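Lantibiotic dehydratase (Microbispora corallina, PDB 5EHK) probably dehydrates serine and threonine residues of the NAI-107 precursor peptide, drawing on glutamyl-tRNA as a tRNA-dependent lantibiotic dehydratase. Local coordinates at residues 455-467 against 664-676. Sequence-based numbering, arbitrary orientation.
Sequences EPRRSAALARLVA and EPWDWGALSEMPF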
# COMPACT_ATOMS: atom_id res chain seq x y z
N GLU A 455 -0.54 -0.48 -10.12
CA GLU A 455 0.63 -0.25 -10.97
C GLU A 455 0.23 -0.14 -12.44
O GLU A 455 -0.59 -0.92 -12.92
CB GLU A 455 1.63 -1.41 -10.82
CG GLU A 455 2.61 -1.28 -9.66
CD GLU A 455 3.68 -2.38 -9.66
OE1 GLU A 455 4.34 -2.60 -8.62
OE2 GLU A 455 3.85 -3.03 -10.72
N PRO A 456 0.79 0.84 -13.16
CA PRO A 456 0.62 0.84 -14.62
C PRO A 456 1.07 -0.51 -15.15
O PRO A 456 2.04 -1.07 -14.64
CB PRO A 456 1.56 1.95 -15.09
CG PRO A 456 1.70 2.85 -13.92
CD PRO A 456 1.61 1.97 -12.70
N ARG A 457 0.33 -1.05 -16.11
CA ARG A 457 0.55 -2.42 -16.54
C ARG A 457 1.94 -2.62 -17.14
O ARG A 457 2.54 -1.67 -17.66
CB ARG A 457 -0.51 -2.82 -17.56
CG ARG A 457 -0.45 -4.28 -17.96
CD ARG A 457 -1.32 -4.53 -19.14
NE ARG A 457 -1.42 -5.95 -19.42
CZ ARG A 457 -2.22 -6.45 -20.35
NH1 ARG A 457 -2.97 -5.61 -21.06
NH2 ARG A 457 -2.27 -7.75 -20.58
N ARG A 458 2.45 -3.83 -17.05
CA ARG A 458 3.71 -4.17 -17.69
C ARG A 458 3.56 -5.47 -18.47
O ARG A 458 3.14 -6.48 -17.91
CB ARG A 458 4.86 -4.26 -16.67
CG ARG A 458 5.00 -3.01 -15.78
CD ARG A 458 6.15 -3.10 -14.80
NE ARG A 458 5.65 -3.31 -13.44
CZ ARG A 458 5.71 -4.48 -12.80
NH1 ARG A 458 6.27 -5.53 -13.40
NH2 ARG A 458 5.24 -4.59 -11.58
N SER A 459 3.93 -5.43 -19.74
CA SER A 459 3.71 -6.57 -20.61
C SER A 459 4.87 -6.79 -21.56
O SER A 459 5.22 -5.89 -22.32
CB SER A 459 2.45 -6.36 -21.45
OG SER A 459 2.16 -7.51 -22.21
N ALA A 460 5.46 -7.98 -21.52
CA ALA A 460 6.48 -8.33 -22.50
C ALA A 460 5.84 -8.27 -23.88
O ALA A 460 6.44 -7.80 -24.84
CB ALA A 460 7.06 -9.70 -22.23
N ALA A 461 4.60 -8.74 -23.95
CA ALA A 461 3.82 -8.74 -25.18
C ALA A 461 3.64 -7.34 -25.81
O ALA A 461 3.97 -7.11 -26.97
CB ALA A 461 2.47 -9.35 -24.91
N LEU A 462 3.11 -6.41 -25.03
CA LEU A 462 2.98 -5.04 -25.49
C LEU A 462 4.33 -4.44 -25.89
O LEU A 462 4.43 -3.76 -26.92
CB LEU A 462 2.34 -4.17 -24.40
CG LEU A 462 0.95 -3.60 -24.62
CD1 LEU A 462 0.08 -4.58 -25.39
CD2 LEU A 462 0.32 -3.24 -23.26
N ALA A 463 5.38 -4.69 -25.11
CA ALA A 463 6.68 -4.07 -25.40
C ALA A 463 7.21 -4.49 -26.78
O ALA A 463 7.74 -3.66 -27.51
CB ALA A 463 7.69 -4.36 -24.29
N ARG A 464 7.08 -5.78 -27.11
CA ARG A 464 7.50 -6.27 -28.42
C ARG A 464 6.81 -5.52 -29.56
O ARG A 464 7.44 -5.15 -30.57
CB ARG A 464 7.21 -7.75 -28.57
CG ARG A 464 8.26 -8.65 -27.99
CD ARG A 464 8.04 -10.06 -28.50
NE ARG A 464 6.69 -10.50 -28.17
CZ ARG A 464 6.36 -11.06 -27.01
NH1 ARG A 464 7.29 -11.29 -26.08
NH2 ARG A 464 5.10 -11.42 -26.78
N LEU A 465 5.51 -5.30 -29.39
CA LEU A 465 4.73 -4.66 -30.43
C LEU A 465 5.34 -3.31 -30.71
O LEU A 465 5.46 -2.91 -31.87
CB LEU A 465 3.27 -4.49 -30.00
CG LEU A 465 2.40 -5.74 -29.75
CD1 LEU A 465 1.00 -5.30 -29.33
CD2 LEU A 465 2.35 -6.70 -30.96
N VAL A 466 5.74 -2.62 -29.65
CA VAL A 466 6.30 -1.28 -29.78
C VAL A 466 7.70 -1.31 -30.39
O VAL A 466 8.02 -0.50 -31.27
CB VAL A 466 6.30 -0.53 -28.41
CG1 VAL A 466 7.02 0.81 -28.51
CG2 VAL A 466 4.88 -0.36 -27.91
N ALA A 467 8.50 -2.28 -29.96
CA ALA A 467 9.89 -2.39 -30.39
C ALA A 467 9.97 -2.66 -31.89
O ALA A 467 10.69 -1.96 -32.60
CB ALA A 467 10.62 -3.49 -29.61
N GLU A 664 -12.82 -1.30 -20.92
CA GLU A 664 -12.09 -0.05 -20.71
C GLU A 664 -11.36 0.26 -21.99
O GLU A 664 -11.12 -0.63 -22.79
CB GLU A 664 -11.03 -0.22 -19.63
CG GLU A 664 -11.50 -0.72 -18.31
CD GLU A 664 -10.42 -0.61 -17.25
OE1 GLU A 664 -9.23 -0.51 -17.63
OE2 GLU A 664 -10.76 -0.65 -16.05
N PRO A 665 -10.94 1.52 -22.16
CA PRO A 665 -10.08 1.87 -23.29
C PRO A 665 -8.80 1.05 -23.34
O PRO A 665 -8.46 0.36 -22.38
CB PRO A 665 -9.72 3.31 -22.99
CG PRO A 665 -10.91 3.82 -22.34
CD PRO A 665 -11.42 2.72 -21.47
N TRP A 666 -8.10 1.13 -24.46
CA TRP A 666 -6.82 0.47 -24.65
C TRP A 666 -5.82 0.96 -23.59
O TRP A 666 -5.62 2.17 -23.40
CB TRP A 666 -6.29 0.73 -26.08
CG TRP A 666 -4.91 0.19 -26.30
CD1 TRP A 666 -3.73 0.87 -26.17
CD2 TRP A 666 -4.57 -1.14 -26.66
NE1 TRP A 666 -2.68 0.04 -26.44
CE2 TRP A 666 -3.17 -1.21 -26.74
CE3 TRP A 666 -5.32 -2.30 -26.93
CZ2 TRP A 666 -2.49 -2.40 -27.07
CZ3 TRP A 666 -4.65 -3.48 -27.26
CH2 TRP A 666 -3.26 -3.51 -27.32
N ASP A 667 -5.19 0.00 -22.90
CA ASP A 667 -4.27 0.34 -21.82
C ASP A 667 -2.79 0.05 -22.18
O ASP A 667 -2.37 -1.11 -22.35
CB ASP A 667 -4.71 -0.38 -20.53
CG ASP A 667 -3.86 -0.00 -19.33
OD1 ASP A 667 -3.38 1.14 -19.27
OD2 ASP A 667 -3.71 -0.84 -18.42
N TRP A 668 -2.01 1.13 -22.29
CA TRP A 668 -0.61 1.05 -22.68
C TRP A 668 0.27 0.74 -21.47
O TRP A 668 1.42 0.31 -21.63
CB TRP A 668 -0.13 2.34 -23.35
CG TRP A 668 -0.26 2.37 -24.87
CD1 TRP A 668 -0.93 3.30 -25.62
CD2 TRP A 668 0.34 1.45 -25.81
NE1 TRP A 668 -0.79 3.01 -26.96
CE2 TRP A 668 -0.03 1.88 -27.10
CE3 TRP A 668 1.13 0.31 -25.67
CZ2 TRP A 668 0.38 1.21 -28.26
CZ3 TRP A 668 1.53 -0.35 -26.82
CH2 TRP A 668 1.16 0.10 -28.10
N GLY A 669 -0.27 0.98 -20.28
CA GLY A 669 0.44 0.66 -19.06
C GLY A 669 1.70 1.49 -18.90
O GLY A 669 1.71 2.68 -19.22
N ALA A 670 2.76 0.85 -18.41
CA ALA A 670 4.05 1.52 -18.20
C ALA A 670 4.57 2.12 -19.49
O ALA A 670 5.26 3.16 -19.48
CB ALA A 670 5.06 0.54 -17.65
N LEU A 671 4.20 1.49 -20.61
CA LEU A 671 4.70 1.88 -21.92
C LEU A 671 4.25 3.27 -22.31
O LEU A 671 4.70 3.81 -23.30
CB LEU A 671 4.30 0.87 -23.00
CG LEU A 671 5.23 -0.33 -23.04
CD1 LEU A 671 4.65 -1.48 -23.85
CD2 LEU A 671 6.59 0.09 -23.60
N SER A 672 3.42 3.88 -21.49
CA SER A 672 2.92 5.21 -21.77
C SER A 672 4.03 6.26 -21.73
O SER A 672 3.85 7.40 -22.17
CB SER A 672 1.78 5.53 -20.81
OG SER A 672 1.87 6.85 -20.32
N GLU A 673 5.20 5.86 -21.22
CA GLU A 673 6.32 6.79 -21.09
C GLU A 673 7.11 6.98 -22.39
O GLU A 673 7.85 7.96 -22.53
CB GLU A 673 7.27 6.33 -19.98
CG GLU A 673 6.64 6.22 -18.60
CD GLU A 673 6.06 7.55 -18.11
OE1 GLU A 673 6.72 8.60 -18.32
OE2 GLU A 673 4.96 7.53 -17.51
N MET A 674 6.95 6.03 -23.33
CA MET A 674 7.65 6.08 -24.60
C MET A 674 7.32 7.39 -25.31
O MET A 674 6.22 7.92 -25.14
CB MET A 674 7.26 4.88 -25.46
CG MET A 674 7.63 3.51 -24.89
SD MET A 674 9.41 3.20 -25.00
CE MET A 674 9.63 3.71 -26.69
N PRO A 675 8.29 7.96 -26.04
CA PRO A 675 8.08 9.23 -26.76
C PRO A 675 7.09 9.06 -27.89
O PRO A 675 6.34 9.98 -28.22
CB PRO A 675 9.46 9.56 -27.33
CG PRO A 675 10.18 8.26 -27.38
CD PRO A 675 9.66 7.45 -26.22
N PHE A 676 7.08 7.87 -28.49
CA PHE A 676 6.07 7.56 -29.49
C PHE A 676 5.49 6.21 -29.24
O PHE A 676 6.22 5.25 -29.01
CB PHE A 676 6.61 7.63 -30.92
CG PHE A 676 5.64 7.13 -31.96
CD1 PHE A 676 4.55 7.91 -32.34
CD2 PHE A 676 5.80 5.87 -32.53
CE1 PHE A 676 3.63 7.45 -33.28
CE2 PHE A 676 4.90 5.41 -33.48
CZ PHE A 676 3.81 6.19 -33.84
O HOH W 1 -2.63 -0.57 -15.90
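Arg-457 O takes a nearly straight bond from Ala-670 N (2.6 Å, 175° at the hydrogen), the donor lying in the carbonyl plane, and Gly-669 CA makes a CH···O contact with the same oxygen. Gly-669, at positive phi, lets the two backbones run close together here. Asp-667 uses both carboxylate oxygens: OD1 accepts from Gly-669 N above the carboxylate plane, closing an Asx turn within its own segment, while OD2 reaches across through a water (2.8 Å to the water oxygen) that also meets Arg-457 N weakly. The Arg-457 guanidinium goes elsewhere, NH2 bonding Leu-487 O. Beyond this polar end begins helix 460-471, N-capped by Ser-459 OG, and its first turns pack on apolar groups. Leu-462 reaches Trp-666 CZ2 with CD1 (3.8 Å) and lays CB against Leu-671 CD1 (3.6 Å). CG2 of Val-466, anti to the carbonyl carbon, meets Trp-668 CZ3 at 3.5 Å. Trp-666 NE1 lies 3.3 Å above the Trp-668 ring plane, over its centre, and Leu-677 of strand 676-682 touches Trp-668 and Val-466. One backbone hydrogen bond and a partly weak water bridge thus tie the loop ahead of the helix to 664-676, whereas apolar packing seats the helix on the segment leading into strand 676-682.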